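Local coordinates for acetylxylan esterase / glucomannan deacetylase (Cellvibrio japonicus, PDB 2WAA), which removes acetyl groups from acetylated xylan and glucomannan during the breakdown of plant cell wall polysaccharides, at residues I13-P18 with A32-G37. Residues are numbered along the deposited sequence; the frame is centred on the assembly and turned at random.
Sequences IAASDP and ASLTFG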
ATOM      1  N   ILE A  13     -15.104  19.549   8.340  1.00  7.76           N
ATOM      2  CA  ILE A  13     -14.004  19.165   9.216  1.00  8.02           C
ATOM      3  C   ILE A  13     -12.728  19.019   8.400  1.00  7.38           C
ATOM      4  O   ILE A  13     -12.763  18.810   7.159  1.00  7.81           O
ATOM      5  CB  ILE A  13     -14.282  17.821   9.938  1.00  7.30           C
ATOM      6  CG1 ILE A  13     -14.454  16.699   8.895  1.00  9.08           C
ATOM      7  CG2 ILE A  13     -15.514  17.960  10.837  1.00 10.16           C
ATOM      8  CD1 ILE A  13     -14.713  15.307   9.559  1.00  9.21           C
ATOM      9  N   ALA A  14     -11.599  19.191   9.093  1.00  8.68           N
ATOM     10  CA  ALA A  14     -10.291  18.950   8.454  1.00  8.45           C
ATOM     11  C   ALA A  14     -10.071  17.454   8.193  1.00  9.17           C
ATOM     12  O   ALA A  14     -10.675  16.589   8.841  1.00  8.72           O
ATOM     13  CB  ALA A  14      -9.148  19.498   9.339  1.00  8.29           C
ATOM     14  N   ALA A  15      -9.190  17.147   7.243  1.00  9.29           N
ATOM     15  CA  ALA A  15      -8.880  15.772   6.935  1.00  8.27           C
ATOM     16  C   ALA A  15      -8.298  15.031   8.170  1.00  9.42           C
ATOM     17  O   ALA A  15      -8.544  13.813   8.355  1.00  8.77           O
ATOM     18  CB  ALA A  15      -7.882  15.737   5.759  1.00  9.23           C
ATOM     19  N   SER A  16      -7.505  15.773   8.935  0.50  9.34           N
ATOM     20  CA  SER A  16      -7.050  15.319  10.219  0.50 10.98           C
ATOM     21  C   SER A  16      -8.131  15.803  11.175  0.50 12.04           C
ATOM     22  O   SER A  16      -8.088  16.900  11.705  0.50 12.64           O
ATOM     23  CB  SER A  16      -5.681  15.931  10.546  0.50 11.46           C
ATOM     24  OG  SER A  16      -5.034  15.219  11.583  0.50 12.23           O
ATOM     25  N   ASP A  17      -9.170  15.013  11.288  1.00 12.10           N
ATOM     26  CA  ASP A  17     -10.136  15.168  12.348  1.00 13.18           C
ATOM     27  C   ASP A  17     -10.479  13.750  12.824  1.00 13.09           C
ATOM     28  O   ASP A  17     -10.408  12.794  12.041  1.00 14.85           O
ATOM     29  CB  ASP A  17     -11.371  15.849  11.721  1.00 13.06           C
ATOM     30  CG  ASP A  17     -12.509  15.990  12.681  1.00 13.82           C
ATOM     31  OD1 ASP A  17     -12.712  17.126  13.167  1.00 12.07           O
ATOM     32  OD2 ASP A  17     -13.176  14.975  12.978  1.00 11.90           O
ATOM     33  N   PRO A  18     -10.813  13.602  14.102  1.00 12.78           N
ATOM     34  CA  PRO A  18     -11.024  12.251  14.629  1.00 12.97           C
ATOM     35  C   PRO A  18     -12.182  11.500  13.993  1.00 12.37           C
ATOM     36  O   PRO A  18     -12.280  10.298  14.190  1.00 12.84           O
ATOM     37  CB  PRO A  18     -11.345  12.476  16.119  1.00 13.70           C
ATOM     38  CG  PRO A  18     -11.116  13.853  16.404  1.00 14.75           C
ATOM     39  CD  PRO A  18     -10.853  14.650  15.144  1.00 13.34           C
ATOM     40  N   ALA A  32      -3.891  21.140   8.940  1.00 11.06           N
ATOM     41  CA  ALA A  32      -4.701  19.927   9.283  1.00 11.77           C
ATOM     42  C   ALA A  32      -5.185  19.123   8.074  1.00 10.72           C
ATOM     43  O   ALA A  32      -6.059  18.235   8.215  1.00 10.80           O
ATOM     44  CB  ALA A  32      -5.902  20.284  10.235  1.00 13.05           C
ATOM     45  N   SER A  33      -4.623  19.404   6.890  1.00 10.23           N
ATOM     46  CA  SER A  33      -4.828  18.507   5.739  1.00  8.83           C
ATOM     47  C   SER A  33      -3.928  17.275   5.909  1.00  8.69           C
ATOM     48  O   SER A  33      -2.971  17.301   6.719  1.00  8.21           O
ATOM     49  CB  SER A  33      -4.551  19.241   4.420  1.00 10.10           C
ATOM     50  OG  SER A  33      -3.182  19.637   4.369  1.00 11.15           O
ATOM     51  N   LEU A  34      -4.225  16.207   5.157  1.00  7.43           N
ATOM     52  CA  LEU A  34      -3.369  15.010   5.098  1.00  7.05           C
ATOM     53  C   LEU A  34      -2.840  14.861   3.699  1.00  7.05           C
ATOM     54  O   LEU A  34      -3.557  15.043   2.710  1.00  6.32           O
ATOM     55  CB  LEU A  34      -4.177  13.742   5.424  1.00  6.96           C
ATOM     56  CG  LEU A  34      -4.773  13.723   6.820  1.00  7.31           C
ATOM     57  CD1 LEU A  34      -5.583  12.370   6.867  1.00  8.84           C
ATOM     58  CD2 LEU A  34      -3.637  13.801   7.821  1.00  8.89           C
ATOM     59  N   THR A  35      -1.567  14.483   3.628  1.00  7.46           N
ATOM     60  CA  THR A  35      -0.939  14.199   2.343  1.00  7.60           C
ATOM     61  C   THR A  35      -0.398  12.772   2.374  1.00  6.46           C
ATOM     62  O   THR A  35       0.116  12.323   3.405  1.00  7.60           O
ATOM     63  CB  THR A  35       0.189  15.228   2.046  1.00  8.10           C
ATOM     64  OG1 THR A  35      -0.376  16.547   2.037  1.00 11.77           O
ATOM     65  CG2 THR A  35       0.767  14.983   0.664  1.00  6.97           C
ATOM     66  N   PHE A  36      -0.544  12.084   1.252  1.00  8.03           N
ATOM     67  CA  PHE A  36      -0.105  10.713   1.172  1.00  7.63           C
ATOM     68  C   PHE A  36       0.369  10.334  -0.214  1.00  8.10           C
ATOM     69  O   PHE A  36      -0.046  10.927  -1.231  1.00  7.96           O
ATOM     70  CB  PHE A  36      -1.234   9.773   1.659  1.00  6.81           C
ATOM     71  CG  PHE A  36      -2.600  10.105   1.117  1.00  8.16           C
ATOM     72  CD1 PHE A  36      -3.082   9.507  -0.054  1.00  8.75           C
ATOM     73  CD2 PHE A  36      -3.405  11.027   1.785  1.00  6.57           C
ATOM     74  CE1 PHE A  36      -4.328   9.820  -0.566  1.00 10.33           C
ATOM     75  CE2 PHE A  36      -4.685  11.348   1.289  1.00  9.33           C
ATOM     76  CZ  PHE A  36      -5.139  10.736   0.099  1.00 10.87           C
ATOM     77  N   GLY A  37       1.266   9.335  -0.247  1.00  7.60           N
ATOM     78  CA  GLY A  37       1.891   8.921  -1.481  1.00  7.07           C
ATOM     79  C   GLY A  37       1.849   7.406  -1.707  1.00  6.69           C
ATOM     80  O   GLY A  37       1.874   6.979  -2.849  1.00  7.52           O
TER
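Ala14 meets Ala32 where strand 10-14 ends, on one antiparallel sheet of the N-terminal beta-sandwich, a jelly roll as in other CE2 esterases. Strands 10-14 and 34-36 both pair with strand 112-119, and the contact joins the loop after the first to the residues leading into the second. The methyl groups of Ala14 and Ala32 press together tightly, CB to CB at 3.5 Å, closer than ordinary carbon packing.

Ala15, just past the strand end, is still backbone-bonded to Lys115, while its CB packs against the branch carbon of Leu34, 3.9 Å from CG. With CG anti to the carbonyl carbon of its own residue (chi1 -62°), Leu34 sets its fork against the Ala15-Ser16 peptide: CD1 lies 3.6 Å from Ala15 O, and CD2 comes 4.0 Å from Ser16 CB in one of the two deposited conformers of Ser16. Ile28 of the neighbouring strand 27-28 touches both Ser16 and Leu34.

At Ser16 the backbone makes the hydrogen bond that ties the segments together. Ala32 O also lies near Ala15 N, but there the angle is too poor for a bond. By contrast, Ser16 N donates to Ala32 O over 2.9 Å, with 160° at the hydrogen and 164° at the carbonyl oxygen.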